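Local coordinates for protein putative acetyl xylan esterase (Cellvibrio japonicus, PDB 2W9X) that deacetylates acetylated plant cell wall polysaccharides, with a strong preference for glucomannan over xylan, as a family 2 carbohydrate esterase, at residues L28-G33 with G122-F127; A185-A190 with L348-L353; S214-Y219 with I242-N247. All blocks are in the same frame, centred on the assembly; numbering follows the deposited sequence.

Contact 1: residues L28-G33 with G122-F127; sequences LPLHIG and GRFLGF
Leu30 is the apolar centre: its CD1 branch meets two phenylalanine rings at once. Leu30 CD1 lies 4.0 Å from Phe127 CD2, at a slant that is neither face nor edge, and 4.1 Å from Phe124 CE2, where it sits at the ring edge close to the ring plane. Leu30 CB also reaches Phe127 CD2, at 4.1 Å, and the two side chains cross at about a right angle. The rings are themselves packed together, because Phe124 CZ stands 3.7 Å above the middle of one face of Phe127, while Gly126 N lies over a face of Phe124.

Further out the contact turns polar. Leu28 N donates to Phe127 O over 2.8 Å, with an angle of 162° at the hydrogen. Leu28 O and Phe127 N stand 5.3 Å apart, and one water bridges them, donating to Leu28 O (2.6 Å) and accepting from Phe127 N (3.1 Å). The backbones are thus paired by one direct and one water-mediated link.

The contact spans two antiparallel sheets of the CE2 N-terminal domain, a beta sandwich: segment 28-33 runs into strand 31-33, which pairs with strand 56-62, and strand 122-128 lies between strands 47-50 and 67-72. From these neighbours Tyr48 touches Leu30, Phe57 meets the ring of Phe124, Leu68 touches both rings, and Thr59 touches Phe127.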
loop_
_atom_site.group_PDB
_atom_site.type_symbol
_atom_site.label_atom_id
_atom_site.label_comp_id
_atom_site.label_asym_id
_atom_site.label_seq_id
_atom_site.Cartn_x
_atom_site.Cartn_y
_atom_site.Cartn_z
ATOM N N LEU B 28 15.600 -40.547 -3.367
ATOM C CA LEU B 28 15.825 -39.745 -2.158
ATOM C C LEU B 28 14.577 -38.942 -1.759
ATOM O O LEU B 28 13.742 -38.642 -2.615
ATOM C CB LEU B 28 16.987 -38.767 -2.385
ATOM C CG LEU B 28 18.426 -39.248 -2.198
ATOM C CD1 LEU B 28 19.402 -38.251 -2.821
ATOM C CD2 LEU B 28 18.740 -39.478 -0.718
ATOM N N PRO B 29 14.432 -38.619 -0.454
ATOM C CA PRO B 29 13.442 -37.604 -0.061
ATOM C C PRO B 29 13.725 -36.267 -0.736
ATOM O O PRO B 29 14.884 -35.847 -0.832
ATOM C CB PRO B 29 13.624 -37.473 1.460
ATOM C CG PRO B 29 14.905 -38.183 1.780
ATOM C CD PRO B 29 15.116 -39.209 0.712
ATOM N N LEU B 30 12.662 -35.616 -1.202
ATOM C CA LEU B 30 12.788 -34.376 -1.939
ATOM C C LEU B 30 11.778 -33.340 -1.454
ATOM O O LEU B 30 10.816 -33.673 -0.740
ATOM C CB LEU B 30 12.673 -34.644 -3.453
ATOM C CG LEU B 30 11.428 -34.413 -4.320
ATOM C CD1 LEU B 30 11.662 -35.079 -5.663
ATOM C CD2 LEU B 30 10.140 -34.912 -3.707
ATOM N N HIS B 31 12.038 -32.088 -1.827
ATOM C CA HIS B 31 11.187 -30.942 -1.542
ATOM C C HIS B 31 10.774 -30.320 -2.873
ATOM O O HIS B 31 11.593 -30.206 -3.785
ATOM C CB HIS B 31 11.961 -29.920 -0.699
ATOM C CG HIS B 31 11.289 -28.584 -0.584
ATOM N ND1 HIS B 31 10.231 -28.352 0.271
ATOM C CD2 HIS B 31 11.526 -27.410 -1.211
ATOM C CE1 HIS B 31 9.850 -27.091 0.169
ATOM N NE2 HIS B 31 10.618 -26.498 -0.728
ATOM N N ILE B 32 9.506 -29.934 -2.976
ATOM C CA ILE B 32 8.945 -29.385 -4.216
ATOM C C ILE B 32 8.543 -27.925 -4.060
ATOM O O ILE B 32 7.847 -27.555 -3.109
ATOM C CB ILE B 32 7.697 -30.177 -4.697
ATOM C CG1 ILE B 32 8.025 -31.654 -4.895
ATOM C CG2 ILE B 32 7.127 -29.560 -5.984
ATOM C CD1 ILE B 32 6.937 -32.604 -4.368
ATOM N N GLY B 33 8.999 -27.106 -5.003
ATOM C CA GLY B 33 8.472 -25.765 -5.168
ATOM C C GLY B 33 7.570 -25.668 -6.385
ATOM O O GLY B 33 7.885 -26.197 -7.453
ATOM N N GLY B 122 5.286 -31.429 -18.319
ATOM C CA GLY B 122 6.510 -32.236 -18.240
ATOM C C GLY B 122 6.511 -33.070 -16.974
ATOM O O GLY B 122 5.797 -32.754 -16.023
ATOM N N ARG B 123 7.302 -34.140 -16.953
ATOM C CA ARG B 123 7.406 -34.962 -15.757
ATOM C C ARG B 123 8.842 -35.106 -15.250
ATOM O O ARG B 123 9.785 -35.299 -16.029
ATOM C CB ARG B 123 6.779 -36.346 -15.982
ATOM C CG ARG B 123 5.462 -36.328 -16.769
ATOM C CD ARG B 123 4.608 -37.561 -16.510
ATOM N NE ARG B 123 5.137 -38.767 -17.142
ATOM C CZ ARG B 123 5.950 -39.634 -16.540
ATOM N NH1 ARG B 123 6.342 -39.405 -15.297
ATOM N NH2 ARG B 123 6.383 -40.726 -17.175
ATOM N N PHE B 124 8.991 -34.996 -13.931
ATOM C CA PHE B 124 10.226 -35.348 -13.239
ATOM C C PHE B 124 9.953 -36.601 -12.416
ATOM O O PHE B 124 8.936 -36.678 -11.714
ATOM C CB PHE B 124 10.686 -34.195 -12.346
ATOM C CG PHE B 124 11.947 -34.471 -11.567
ATOM C CD1 PHE B 124 13.132 -34.808 -12.219
ATOM C CD2 PHE B 124 11.959 -34.340 -10.179
ATOM C CE1 PHE B 124 14.301 -35.044 -11.492
ATOM C CE2 PHE B 124 13.130 -34.562 -9.447
ATOM C CZ PHE B 124 14.298 -34.908 -10.106
ATOM N N LEU B 125 10.862 -37.570 -12.508
ATOM C CA LEU B 125 10.698 -38.864 -11.851
ATOM C C LEU B 125 11.610 -39.091 -10.634
ATOM O O LEU B 125 11.691 -40.214 -10.129
ATOM C CB LEU B 125 10.868 -40.007 -12.867
ATOM C CG LEU B 125 9.870 -40.124 -14.022
ATOM C CD1 LEU B 125 10.104 -41.406 -14.810
ATOM C CD2 LEU B 125 8.476 -40.122 -13.478
ATOM N N GLY B 126 12.305 -38.049 -10.176
ATOM C CA GLY B 126 13.043 -38.131 -8.910
ATOM C C GLY B 126 14.562 -38.139 -8.941
ATOM O O GLY B 126 15.188 -38.219 -10.010
ATOM N N PHE B 127 15.135 -38.051 -7.731
ATOM C CA PHE B 127 16.579 -38.101 -7.481
ATOM C C PHE B 127 16.988 -39.489 -6.979
ATOM O O PHE B 127 16.618 -39.874 -5.862
ATOM C CB PHE B 127 16.970 -37.074 -6.408
ATOM C CG PHE B 127 16.696 -35.639 -6.785
ATOM C CD1 PHE B 127 17.560 -34.947 -7.632
ATOM C CD2 PHE B 127 15.596 -34.967 -6.257
ATOM C CE1 PHE B 127 17.318 -33.617 -7.971
ATOM C CE2 PHE B 127 15.346 -33.635 -6.589
ATOM C CZ PHE B 127 16.211 -32.957 -7.448
HETATM O O HOH W 1 13.418 -38.184 -5.157
#

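Contact 2: residues A185-A190 with L348-L353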
loop_
_atom_site.group_PDB
_atom_site.type_symbol
_atom_site.label_atom_id
_atom_site.label_comp_id
_atom_site.label_asym_id
_atom_site.label_seq_id
_atom_site.Cartn_x
_atom_site.Cartn_y
_atom_site.Cartn_z
ATOM N N ALA B 185 11.924 -14.050 -3.937
ATOM C CA ALA B 185 11.797 -15.126 -2.956
ATOM C C ALA B 185 13.167 -15.558 -2.388
ATOM O O ALA B 185 13.312 -15.805 -1.193
ATOM C CB ALA B 185 11.094 -16.293 -3.572
ATOM N N LYS B 186 14.176 -15.614 -3.253
ATOM C CA LYS B 186 15.517 -16.061 -2.848
ATOM C C LYS B 186 16.225 -15.110 -1.879
ATOM O O LYS B 186 16.996 -15.561 -1.013
ATOM C CB LYS B 186 16.367 -16.382 -4.079
ATOM C CG LYS B 186 15.941 -17.714 -4.730
ATOM C CD LYS B 186 16.706 -18.003 -6.008
ATOM C CE LYS B 186 16.361 -19.379 -6.535
ATOM N NZ LYS B 186 17.120 -19.681 -7.792
ATOM N N ALA B 187 15.935 -13.809 -1.991
ATOM C CA ALA B 187 16.489 -12.812 -1.061
ATOM C C ALA B 187 15.959 -13.004 0.365
ATOM O O ALA B 187 16.591 -12.573 1.331
ATOM C CB ALA B 187 16.216 -11.384 -1.552
ATOM N N PHE B 188 14.807 -13.659 0.493
ATOM C CA PHE B 188 14.206 -13.905 1.802
ATOM C C PHE B 188 14.249 -15.388 2.201
ATOM O O PHE B 188 13.720 -15.757 3.247
ATOM C CB PHE B 188 12.759 -13.386 1.835
ATOM C CG PHE B 188 12.640 -11.892 1.700
ATOM C CD1 PHE B 188 12.856 -11.058 2.799
ATOM C CD2 PHE B 188 12.298 -11.309 0.473
ATOM C CE1 PHE B 188 12.753 -9.655 2.682
ATOM C CE2 PHE B 188 12.191 -9.908 0.341
ATOM C CZ PHE B 188 12.414 -9.079 1.447
ATOM N N ASP B 189 14.883 -16.218 1.369
ATOM C CA ASP B 189 14.859 -17.677 1.510
ATOM C C ASP B 189 13.442 -18.225 1.716
ATOM O O ASP B 189 13.187 -19.009 2.634
ATOM C CB ASP B 189 15.813 -18.157 2.620
ATOM C CG ASP B 189 15.996 -19.663 2.626
ATOM O OD1 ASP B 189 15.914 -20.288 1.539
ATOM O OD2 ASP B 189 16.216 -20.224 3.726
ATOM N N ALA B 190 12.532 -17.799 0.845
ATOM C CA ALA B 190 11.147 -18.270 0.884
ATOM C C ALA B 190 10.889 -19.247 -0.236
ATOM O O ALA B 190 11.482 -19.156 -1.305
ATOM C CB ALA B 190 10.181 -17.094 0.769
ATOM N N LEU B 348 13.091 -3.608 -6.104
ATOM C CA LEU B 348 11.932 -2.818 -5.680
ATOM C C LEU B 348 11.090 -3.573 -4.640
ATOM O O LEU B 348 10.724 -3.036 -3.586
ATOM C CB LEU B 348 11.063 -2.536 -6.907
ATOM C CG LEU B 348 10.375 -1.217 -7.217
ATOM C CD1 LEU B 348 11.372 -0.059 -7.137
ATOM C CD2 LEU B 348 9.801 -1.327 -8.618
ATOM N N LEU B 349 10.772 -4.819 -4.974
ATOM C CA LEU B 349 9.981 -5.702 -4.114
ATOM C C LEU B 349 10.711 -6.060 -2.811
ATOM O O LEU B 349 10.126 -6.006 -1.722
ATOM C CB LEU B 349 9.627 -6.967 -4.899
ATOM C CG LEU B 349 8.493 -6.866 -5.926
ATOM C CD1 LEU B 349 8.474 -8.110 -6.771
ATOM C CD2 LEU B 349 7.154 -6.699 -5.211
ATOM N N ILE B 350 11.989 -6.421 -2.931
ATOM C CA ILE B 350 12.816 -6.747 -1.759
ATOM C C ILE B 350 12.844 -5.616 -0.724
ATOM O O ILE B 350 12.587 -5.844 0.469
ATOM C CB ILE B 350 14.248 -7.151 -2.176
ATOM C CG1 ILE B 350 14.212 -8.473 -2.941
ATOM C CG2 ILE B 350 15.207 -7.182 -0.940
ATOM C CD1 ILE B 350 15.430 -8.744 -3.846
ATOM N N THR B 351 13.131 -4.401 -1.186
ATOM C CA THR B 351 13.138 -3.211 -0.342
ATOM C C THR B 351 11.772 -2.951 0.296
ATOM O O THR B 351 11.685 -2.614 1.478
ATOM C CB THR B 351 13.591 -1.967 -1.156
ATOM O OG1 THR B 351 14.820 -2.272 -1.829
ATOM C CG2 THR B 351 13.795 -0.747 -0.264
ATOM N N HIS B 352 10.710 -3.098 -0.500
ATOM C CA HIS B 352 9.343 -2.934 -0.013
ATOM C C HIS B 352 9.083 -3.930 1.117
ATOM O O HIS B 352 8.623 -3.546 2.184
ATOM C CB HIS B 352 8.335 -3.138 -1.153
ATOM C CG HIS B 352 6.914 -2.899 -0.753
ATOM N ND1 HIS B 352 6.339 -1.646 -0.762
ATOM C CD2 HIS B 352 5.954 -3.749 -0.321
ATOM C CE1 HIS B 352 5.086 -1.733 -0.354
ATOM N NE2 HIS B 352 4.827 -2.999 -0.080
ATOM N N LEU B 353 9.398 -5.202 0.876
ATOM C CA LEU B 353 9.098 -6.264 1.844
ATOM C C LEU B 353 9.966 -6.183 3.113
ATOM O O LEU B 353 9.520 -6.576 4.189
ATOM C CB LEU B 353 9.171 -7.636 1.187
ATOM C CG LEU B 353 8.037 -7.843 0.185
ATOM C CD1 LEU B 353 8.242 -9.106 -0.624
ATOM C CD2 LEU B 353 6.692 -7.866 0.906
#
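The C-terminal end of helix 180-187 rests against helix 339-354 of the catalytic domain, with Ala187 and Phe188 meeting Ile350 and Leu353. The tightest apolar approach is 3.6 Å, found both between Ala187 CB and Ile350 CD1 and between Phe188 CZ and Leu353 CB. Ile350 turns its longer branch to this interface, with CG1 anti to the carbonyl carbon (chi1 -67°); Ile350 CG1 and CD1 both bear on Ala187 CB, CG1 at 3.8 Å and CD1 closer still. The Phe188 ring points its far end at the opposing helix: Ile350 O sits in the ring plane at the edge, 3.4 Å from Phe188 CZ, while Leu353 CB approaches the ring at a slant.

A Schellman motif closes the helix that delivers this ring. Asp189 takes a positive phi of 48°, Ala190 N bonds back to Ala185 O at 3.0 Å, and a weak bond joins Asp189 N to Lys186 O. Ala185 O accepts from Phe188 N as well as from Ala190 N. In the SGNH alpha/beta fold both helices lean on the parallel sheet, where Ala185 and Leu353 touch Ile145 of strand 144-149; Trp360 meets the Phe188 ring.

Contact 3: residues S214-Y219 with I242-N247; sequences SLLSLY and IGLGTN
Between Leu215 and Leu244 no flat group intervenes; the ring of this region, Tyr219, lies to one side, where Phe276 meets it edge-to-face and Arg35 makes a cation-pi contact. The interface itself is aliphatic. Both methyls of Leu244 close on the stem of Leu215: Leu244 CD1 and Leu244 CD2 are each 3.9 Å from Leu215 CG, and the same methyls reach Leu215 CB. The two side chains cross at about a right angle. With chi1 at -158°, Leu215 swings CG away from its own N and sets the branch point against the fork of Leu244. Leu216 adds a lighter touch, its CD1 coming to 4.2 Å from Leu244 CD1.

Leu244 follows strand 239-243 of the parallel sheet and directly precedes the Gly-Thr-Asn-Asp block of the GDSL/SGNH hydrolases, which begins at Gly245. Gly245, with a phi of 136°, is the N-cap of helix 246-249, which carries Asn247, a transition-state stabiliser by similarity. The Leu244 side chain is about 9 Å from that of Ser151, the inferred nucleophile, and the Leu215 side chain about 8 Å from Gly199, another stabiliser by similarity, so the packing is close to the catalytic residues.

On the other segment, Ser214 caps the short helix 215-218: Ser217 N makes a weak bond to Ser214 OG (3.3 Å), while Ser217 OG donates to Ser214 O over 3.0 Å, tilted 24° from the carbonyl plane. Leu215 also bonds through its backbone to Gly201; Ile148 packs on Leu215 and Ile202 on Leu244.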
loop_
_atom_site.group_PDB
_atom_site.type_symbol
_atom_site.label_atom_id
_atom_site.label_comp_id
_atom_site.label_asym_id
_atom_site.label_seq_id
_atom_site.Cartn_x
_atom_site.Cartn_y
_atom_site.Cartn_z
ATOM N N SER B 214 -9.260 -16.305 -19.139
ATOM C CA SER B 214 -8.476 -15.242 -18.518
ATOM C C SER B 214 -7.475 -15.945 -17.592
ATOM O O SER B 214 -7.532 -17.164 -17.422
ATOM C CB SER B 214 -9.381 -14.312 -17.701
ATOM O OG SER B 214 -9.939 -15.028 -16.615
ATOM N N LEU B 215 -6.575 -15.194 -16.973
ATOM C CA LEU B 215 -5.687 -15.783 -15.964
ATOM C C LEU B 215 -6.508 -16.391 -14.830
ATOM O O LEU B 215 -6.203 -17.482 -14.349
ATOM C CB LEU B 215 -4.691 -14.748 -15.410
ATOM C CG LEU B 215 -3.396 -15.247 -14.758
ATOM C CD1 LEU B 215 -3.587 -15.829 -13.354
ATOM C CD2 LEU B 215 -2.687 -16.285 -15.667
ATOM N N LEU B 216 -7.545 -15.668 -14.414
ATOM C CA LEU B 216 -8.437 -16.075 -13.335
ATOM C C LEU B 216 -9.094 -17.464 -13.557
ATOM O O LEU B 216 -9.259 -18.219 -12.606
ATOM C CB LEU B 216 -9.497 -14.979 -13.077
ATOM C CG LEU B 216 -9.082 -13.830 -12.121
ATOM C CD1 LEU B 216 -7.646 -13.556 -12.092
ATOM C CD2 LEU B 216 -9.871 -12.542 -12.309
ATOM N N SER B 217 -9.430 -17.795 -14.801
ATOM C CA SER B 217 -10.079 -19.084 -15.098
ATOM C C SER B 217 -9.065 -20.231 -15.135
ATOM O O SER B 217 -9.410 -21.374 -14.889
ATOM C CB SER B 217 -10.883 -19.019 -16.406
ATOM O OG SER B 217 -10.013 -18.886 -17.513
ATOM N N LEU B 218 -7.806 -19.899 -15.418
ATOM C CA LEU B 218 -6.720 -20.869 -15.425
ATOM C C LEU B 218 -6.228 -21.125 -14.017
ATOM O O LEU B 218 -5.762 -22.219 -13.699
ATOM C CB LEU B 218 -5.546 -20.344 -16.250
ATOM C CG LEU B 218 -5.779 -20.135 -17.752
ATOM C CD1 LEU B 218 -4.666 -19.257 -18.292
ATOM C CD2 LEU B 218 -5.813 -21.459 -18.480
ATOM N N TYR B 219 -6.345 -20.091 -13.185
ATOM C CA TYR B 219 -5.744 -20.055 -11.859
ATOM C C TYR B 219 -6.098 -21.223 -10.922
ATOM O O TYR B 219 -5.240 -21.650 -10.159
ATOM C CB TYR B 219 -5.993 -18.703 -11.169
ATOM C CG TYR B 219 -5.295 -18.644 -9.829
ATOM C CD1 TYR B 219 -3.941 -18.262 -9.729
ATOM C CD2 TYR B 219 -5.971 -19.008 -8.662
ATOM C CE1 TYR B 219 -3.294 -18.251 -8.500
ATOM C CE2 TYR B 219 -5.332 -18.988 -7.429
ATOM C CZ TYR B 219 -3.991 -18.613 -7.362
ATOM O OH TYR B 219 -3.385 -18.610 -6.127
ATOM N N ILE B 242 0.388 -9.847 -7.304
ATOM C CA ILE B 242 -0.408 -10.033 -8.511
ATOM C C ILE B 242 -0.063 -8.913 -9.487
ATOM O O ILE B 242 -0.174 -7.741 -9.160
ATOM C CB ILE B 242 -1.938 -10.052 -8.225
ATOM C CG1 ILE B 242 -2.250 -11.002 -7.057
ATOM C CG2 ILE B 242 -2.709 -10.435 -9.529
ATOM C CD1 ILE B 242 -3.718 -10.956 -6.533
ATOM N N GLY B 243 0.360 -9.283 -10.684
ATOM C CA GLY B 243 0.655 -8.293 -11.734
ATOM C C GLY B 243 -0.187 -8.654 -12.946
ATOM O O GLY B 243 0.234 -9.479 -13.749
ATOM N N LEU B 244 -1.370 -8.044 -13.074
ATOM C CA LEU B 244 -2.290 -8.339 -14.177
ATOM C C LEU B 244 -3.035 -7.065 -14.577
ATOM O O LEU B 244 -3.405 -6.258 -13.712
ATOM C CB LEU B 244 -3.300 -9.446 -13.756
ATOM C CG LEU B 244 -2.810 -10.902 -13.599
ATOM C CD1 LEU B 244 -3.881 -11.830 -12.934
ATOM C CD2 LEU B 244 -2.394 -11.469 -14.967
ATOM N N GLY B 245 -3.284 -6.893 -15.869
ATOM C CA GLY B 245 -3.945 -5.690 -16.366
ATOM C C GLY B 245 -3.305 -5.109 -17.623
ATOM O O GLY B 245 -3.962 -4.383 -18.372
ATOM N N THR B 246 -2.019 -5.397 -17.849
ATOM C CA THR B 246 -1.367 -4.977 -19.100
ATOM C C THR B 246 -2.123 -5.576 -20.297
ATOM O O THR B 246 -2.432 -4.881 -21.261
ATOM C CB THR B 246 0.141 -5.325 -19.132
ATOM O OG1 THR B 246 0.841 -4.441 -18.241
ATOM C CG2 THR B 246 0.721 -5.141 -20.565
ATOM N N ASN B 247 -2.456 -6.856 -20.213
ATOM C CA ASN B 247 -3.170 -7.483 -21.310
ATOM C C ASN B 247 -4.632 -7.055 -21.403
ATOM O O ASN B 247 -5.174 -6.971 -22.508
ATOM C CB ASN B 247 -3.024 -8.991 -21.260
ATOM C CG ASN B 247 -1.599 -9.418 -21.513
ATOM O OD1 ASN B 247 -1.019 -10.165 -20.732
ATOM N ND2 ASN B 247 -1.014 -8.908 -22.589
#

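How the contacts relate
Contacts 1 and 3 are buried, whereas contact 2 is only partly so, its Ala187 being exposed. The three share no helix or strand. Contact 1 joins the two sheets of the N-terminal domain; contacts 2 and 3 lie in the catalytic domain, where contact 3 includes the end of strand 239-243 and both touch strand 144-149, at Ile145 and Ile148. The chemistry shifts accordingly: direct and water-mediated backbone pairing beside an aromatic cluster in contact 1, helix-to-helix packing with one ring in contact 2, and purely aliphatic packing near the probable nucleophile and the stabilising residues assigned by similarity in contact 3. Along the chain contact 3 is nested within the loop closed by contact 2, their centres about 22 Å apart.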